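PDB 4PS2: putative type VI secretion protein from Escherichia coli, which probably pairs with TssC to build the contractile sheath of the type VI secretion system, this chain being its C-terminal helical fragment. Local coordinates for residues 4-9 / 24-29. Numbering follows the deposited sequence.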
loop_
_atom_site.group_PDB
_atom_site.type_symbol
_atom_site.label_atom_id
_atom_site.label_comp_id
_atom_site.label_asym_id
_atom_site.label_seq_id
_atom_site.Cartn_x
_atom_site.Cartn_y
_atom_site.Cartn_z
ATOM N N ILE A 4 3.519 8.583 6.535
ATOM C CA ILE A 4 2.378 8.880 5.667
ATOM C C ILE A 4 1.327 9.628 6.512
ATOM O O ILE A 4 1.338 9.512 7.736
ATOM C CB ILE A 4 1.821 7.615 4.936
ATOM C CG1 ILE A 4 0.978 8.002 3.697
ATOM C CG2 ILE A 4 1.047 6.653 5.889
ATOM C CD1 ILE A 4 0.855 6.883 2.594
ATOM N N SER A 5 0.437 10.389 5.870
ATOM C CA SER A 5 -0.544 11.192 6.599
ATOM C C SER A 5 -1.941 11.063 6.080
ATOM O O SER A 5 -2.148 11.067 4.864
ATOM C CB SER A 5 -0.151 12.665 6.553
ATOM O OG SER A 5 0.983 12.920 7.359
ATOM N N LEU A 6 -2.910 10.985 7.010
ATOM C CA LEU A 6 -4.329 11.009 6.695
ATOM C C LEU A 6 -4.754 12.418 7.053
ATOM O O LEU A 6 -4.656 12.811 8.220
ATOM C CB LEU A 6 -5.120 9.971 7.526
ATOM C CG LEU A 6 -6.666 9.948 7.418
ATOM C CD1 LEU A 6 -7.165 9.981 5.957
ATOM C CD2 LEU A 6 -7.237 8.742 8.129
ATOM N N THR A 7 -5.155 13.200 6.050
ATOM C CA THR A 7 -5.584 14.571 6.256
ATOM C C THR A 7 -7.107 14.605 6.256
ATOM O O THR A 7 -7.733 14.041 5.366
ATOM C CB THR A 7 -4.915 15.505 5.224
ATOM O OG1 THR A 7 -3.499 15.410 5.392
ATOM C CG2 THR A 7 -5.344 16.983 5.377
ATOM N N PHE A 8 -7.694 15.240 7.273
ATOM C CA PHE A 8 -9.142 15.400 7.413
ATOM C C PHE A 8 -9.449 16.830 6.971
ATOM O O PHE A 8 -8.984 17.763 7.618
ATOM C CB PHE A 8 -9.562 15.176 8.886
ATOM C CG PHE A 8 -9.209 13.806 9.424
ATOM C CD1 PHE A 8 -7.964 13.565 10.002
ATOM C CD2 PHE A 8 -10.132 12.770 9.392
ATOM C CE1 PHE A 8 -7.631 12.302 10.489
ATOM C CE2 PHE A 8 -9.807 11.510 9.901
ATOM C CZ PHE A 8 -8.557 11.283 10.443
ATOM N N ARG A 9 -10.146 17.001 5.837
ATOM C CA ARG A 9 -10.466 18.320 5.274
ATOM C C ARG A 9 -11.814 18.894 5.713
ATOM O O ARG A 9 -12.169 20.013 5.334
ATOM C CB ARG A 9 -10.263 18.373 3.749
ATOM C CG ARG A 9 -10.910 17.242 2.969
ATOM C CD ARG A 9 -9.840 16.334 2.404
ATOM N NE ARG A 9 -10.272 14.937 2.374
ATOM C CZ ARG A 9 -10.716 14.311 1.289
ATOM N NH1 ARG A 9 -10.788 14.950 0.126
ATOM N NH2 ARG A 9 -11.085 13.040 1.357
ATOM N N PRO A 24 -6.887 1.311 6.224
ATOM C CA PRO A 24 -6.235 0.211 5.475
ATOM C C PRO A 24 -5.599 0.655 4.149
ATOM O O PRO A 24 -4.573 0.103 3.746
ATOM C CB PRO A 24 -7.379 -0.788 5.221
ATOM C CG PRO A 24 -8.463 -0.392 6.147
ATOM C CD PRO A 24 -8.347 1.070 6.336
ATOM N N ARG A 25 -6.191 1.656 3.489
ATOM C CA ARG A 25 -5.682 2.206 2.233
ATOM C C ARG A 25 -4.303 2.831 2.454
ATOM O O ARG A 25 -3.360 2.510 1.734
ATOM C CB ARG A 25 -6.686 3.224 1.659
ATOM C CG ARG A 25 -6.181 4.032 0.464
ATOM C CD ARG A 25 -7.194 5.076 -0.010
ATOM N NE ARG A 25 -6.623 5.853 -1.112
ATOM C CZ ARG A 25 -5.950 6.991 -0.973
ATOM N NH1 ARG A 25 -5.818 7.551 0.221
ATOM N NH2 ARG A 25 -5.434 7.594 -2.032
ATOM N N LEU A 26 -4.183 3.701 3.458
ATOM C CA LEU A 26 -2.919 4.355 3.800
ATOM C C LEU A 26 -1.860 3.381 4.304
ATOM O O LEU A 26 -0.667 3.566 4.036
ATOM C CB LEU A 26 -3.148 5.474 4.811
ATOM C CG LEU A 26 -3.853 6.695 4.227
ATOM C CD1 LEU A 26 -4.292 7.597 5.323
ATOM C CD2 LEU A 26 -2.958 7.454 3.238
ATOM N N LYS A 27 -2.295 2.337 5.016
ATOM C CA LYS A 27 -1.401 1.298 5.513
ATOM C C LYS A 27 -0.821 0.527 4.315
ATOM O O LYS A 27 0.384 0.297 4.274
ATOM C CB LYS A 27 -2.160 0.337 6.432
ATOM C CG LYS A 27 -1.262 -0.684 7.151
ATOM C CD LYS A 27 -2.121 -1.809 7.761
ATOM C CE LYS A 27 -1.332 -2.813 8.564
ATOM N NZ LYS A 27 -0.615 -3.792 7.705
ATOM N N ALA A 28 -1.676 0.147 3.340
ATOM C CA ALA A 28 -1.217 -0.550 2.133
ATOM C C ALA A 28 -0.232 0.322 1.328
ATOM O O ALA A 28 0.793 -0.180 0.885
ATOM C CB ALA A 28 -2.408 -0.956 1.272
ATOM N N MET A 29 -0.536 1.623 1.170
ATOM C CA MET A 29 0.298 2.595 0.460
ATOM C C MET A 29 1.685 2.762 1.111
ATOM O O MET A 29 2.686 2.863 0.390
ATOM C CB MET A 29 -0.416 3.956 0.415
ATOM C CG MET A 29 -1.527 4.034 -0.654
ATOM S SD MET A 29 -2.580 5.496 -0.410
ATOM C CE MET A 29 -1.535 6.737 -0.970
#
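Ile4 and Leu6 rest on Leu26 and Met29 in an apolar surface contact, where an extended N-terminal strip lies against the outside of helix 16-40. No hydrogen bond joins the two segments, and together they bury 225 Å². Leu26 is the centre of the contact, because its two methyls part towards different partners. Leu26 CD2 turns to Ile4 and meets Ile4 CD1 at 3.9 Å. Leu26 CD1 turns to Leu6 and sits 3.3 Å from Leu6 CB, which is tight for two carbons. The side chains of Leu6 and Leu26 cross at about a right angle. Leu26 CG points away from its own carbonyl carbon (chi1 -71°), which carries the fork out from the helix towards the strip. On the strip, Ile4 CG1 stands opposite the backbone N (chi1 -160°), and the chain continues extended to CD1. This methyl reaches the helix between two residues one turn apart. Ile4 CD1 touches Leu26 CD2 and also lies 3.9 Å from Met29 CB. The shorter branch, Ile4 CG2, comes to 4.0 Å from the backbone O of Leu26. An alanine in place of Ile4 would lack CG1, CG2 and CD1, and would probably leave a gap between Leu26 CD2 and Met29 CB. Within the helix, Met29 SD lies over the centre of the Arg25 guanidinium, 3.7 Å above its plane. The contact spreads along helix 16-40 in both directions: Ile4 also touches Leu30 and Arg33, towards its C-terminal end, and Leu6 also touches Gln22 and Ile23, towards its N-terminal end. Elsewhere on segment 24-29, Arg25 and Ala28 pack on helix 64-71, through Leu66 and Leu70. Helix 16-40 thus carries the N-terminal strip on one part of its surface and helix 64-71 on another.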